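PDB 4OSP: oxygenase-reductase from Streptomyces fradiae, which catalyses, through this C-terminal reductase domain of UrdM, the NADPH-dependent C-6 ketoreduction of angucyclinones in the urdamycin pathway. Local coordinates for residues A53-V58 / A68-A73. Sequence-based numbering, arbitrary orientation.
Sequences AADETV and AFSVLA
With OG of Ser-70 turned between its backbone N and carbonyl carbon (chi1 64°) and CG of Asp-55 set anti to its carbonyl carbon, beside its own backbone N, hydroxyl and carboxylate meet across the helix-strand contact. Ser-70 OG gives its proton to Asp-55 OD1 at 2.9 Å, reaching that oxygen on the syn side but 29° out of the carboxylate plane. The same hydroxyl is also hydrogen-bonded to NH1 of Arg-51, earlier on the helix, so two partners fix its rotation. At the base of the same side chain, Ser-70 CB lies 3.7 Å from Ala-54 CB, with small side chains on both sides, consistent with the axes of the two short segments approaching to 7.4 Å.

One turn further on, Val-58 covers the strand backbone with both methyls. CG1 rests 3.6 Å from Ala-68 O, while CG2 sits over the next peptide, 3.6 Å from Phe-69 C, and also touches Ala-68 CB at 4.0 Å. Phe-69 and Val-71 send their CB atoms the other way, and their side chains pack on helix 80-96.

Helix 53-58 runs nearly antiparallel to strand 68-72, at 165°, as the return helix of a beta-alpha-beta crossover: strand 42-47 leads into helix 51-63, and strand 67-72 then pairs in parallel with 42-47. Ala-54 lies close to the NADP-binding Ser-25, placing this packing beside the cofactor-binding part of the Rossmann fold of a short-chain dehydrogenase/reductase.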
loop_
_atom_site.group_PDB
_atom_site.type_symbol
_atom_site.label_atom_id
_atom_site.label_comp_id
_atom_site.label_asym_id
_atom_site.label_seq_id
_atom_site.Cartn_x
_atom_site.Cartn_y
_atom_site.Cartn_z
ATOM N N ALA B 53 -16.751 34.778 -6.608
ATOM C CA ALA B 53 -15.661 34.140 -5.875
ATOM C C ALA B 53 -14.535 33.733 -6.818
ATOM O O ALA B 53 -13.352 33.805 -6.453
ATOM C CB ALA B 53 -16.166 32.940 -5.102
ATOM N N ALA B 54 -14.899 33.318 -8.031
ATOM C CA ALA B 54 -13.907 32.939 -9.029
ATOM C C ALA B 54 -13.114 34.162 -9.496
ATOM O O ALA B 54 -11.890 34.099 -9.659
ATOM C CB ALA B 54 -14.569 32.240 -10.202
ATOM N N ASP B 55 -13.820 35.273 -9.699
ATOM C CA ASP B 55 -13.192 36.538 -10.073
ATOM C C ASP B 55 -12.299 37.101 -8.971
ATOM O O ASP B 55 -11.334 37.810 -9.248
ATOM C CB ASP B 55 -14.254 37.560 -10.500
ATOM C CG ASP B 55 -14.914 37.189 -11.813
ATOM O OD1 ASP B 55 -14.236 36.578 -12.665
ATOM O OD2 ASP B 55 -16.110 37.495 -11.996
ATOM N N GLU B 56 -12.605 36.759 -7.727
ATOM C CA GLU B 56 -11.768 37.158 -6.595
ATOM C C GLU B 56 -10.386 36.468 -6.614
ATOM O O GLU B 56 -9.350 37.117 -6.376
ATOM C CB GLU B 56 -12.490 36.885 -5.283
ATOM C CG GLU B 56 -12.050 37.784 -4.136
ATOM C CD GLU B 56 -12.915 37.620 -2.883
ATOM O OE1 GLU B 56 -13.720 36.652 -2.816
ATOM O OE2 GLU B 56 -12.788 38.466 -1.963
ATOM N N THR B 57 -10.375 35.165 -6.906
ATOM C CA THR B 57 -9.130 34.417 -7.061
ATOM C C THR B 57 -8.297 35.004 -8.189
ATOM O O THR B 57 -7.073 35.189 -8.061
ATOM C CB THR B 57 -9.397 32.944 -7.414
ATOM O OG1 THR B 57 -10.350 32.392 -6.496
ATOM C CG2 THR B 57 -8.095 32.137 -7.363
ATOM N N VAL B 58 -8.972 35.282 -9.301
ATOM C CA VAL B 58 -8.339 35.874 -10.468
ATOM C C VAL B 58 -7.700 37.207 -10.086
ATOM O O VAL B 58 -6.522 37.454 -10.387
ATOM C CB VAL B 58 -9.354 36.029 -11.628
ATOM C CG1 VAL B 58 -8.827 36.967 -12.711
ATOM C CG2 VAL B 58 -9.681 34.666 -12.206
ATOM N N ALA B 68 -4.595 34.982 -14.911
ATOM C CA ALA B 68 -5.683 34.036 -14.670
ATOM C C ALA B 68 -6.999 34.504 -15.304
ATOM O O ALA B 68 -7.178 35.686 -15.584
ATOM C CB ALA B 68 -5.869 33.812 -13.178
ATOM N N PHE B 69 -7.910 33.563 -15.536
ATOM C CA PHE B 69 -9.282 33.896 -15.915
ATOM C C PHE B 69 -10.281 32.919 -15.297
ATOM O O PHE B 69 -9.929 31.784 -14.974
ATOM C CB PHE B 69 -9.445 33.983 -17.446
ATOM C CG PHE B 69 -9.239 32.672 -18.178
ATOM C CD1 PHE B 69 -7.958 32.238 -18.523
ATOM C CD2 PHE B 69 -10.331 31.899 -18.571
ATOM C CE1 PHE B 69 -7.770 31.047 -19.212
ATOM C CE2 PHE B 69 -10.145 30.707 -19.263
ATOM C CZ PHE B 69 -8.861 30.280 -19.585
ATOM N N SER B 70 -11.523 33.353 -15.128
ATOM C CA SER B 70 -12.528 32.474 -14.547
ATOM C C SER B 70 -13.305 31.662 -15.598
ATOM O O SER B 70 -13.395 32.039 -16.766
ATOM C CB SER B 70 -13.473 33.241 -13.615
ATOM O OG SER B 70 -14.222 34.209 -14.322
ATOM N N VAL B 71 -13.833 30.528 -15.158
ATOM C CA VAL B 71 -14.584 29.624 -16.005
ATOM C C VAL B 71 -15.753 29.076 -15.188
ATOM O O VAL B 71 -15.562 28.502 -14.114
ATOM C CB VAL B 71 -13.687 28.469 -16.509
ATOM C CG1 VAL B 71 -14.523 27.283 -16.953
ATOM C CG2 VAL B 71 -12.785 28.950 -17.638
ATOM N N LEU B 72 -16.960 29.278 -15.695
ATOM C CA LEU B 72 -18.170 28.813 -15.033
ATOM C C LEU B 72 -18.672 27.539 -15.703
ATOM O O LEU B 72 -18.831 27.491 -16.927
ATOM C CB LEU B 72 -19.249 29.899 -15.105
ATOM C CG LEU B 72 -20.340 29.948 -14.028
ATOM C CD1 LEU B 72 -19.738 29.891 -12.626
ATOM C CD2 LEU B 72 -21.186 31.211 -14.193
ATOM N N ALA B 73 -18.894 26.498 -14.905
ATOM C CA ALA B 73 -19.504 25.267 -15.406
ATOM C C ALA B 73 -19.879 24.359 -14.254
ATOM O O ALA B 73 -19.007 23.878 -13.528
ATOM C CB ALA B 73 -18.563 24.550 -16.358
#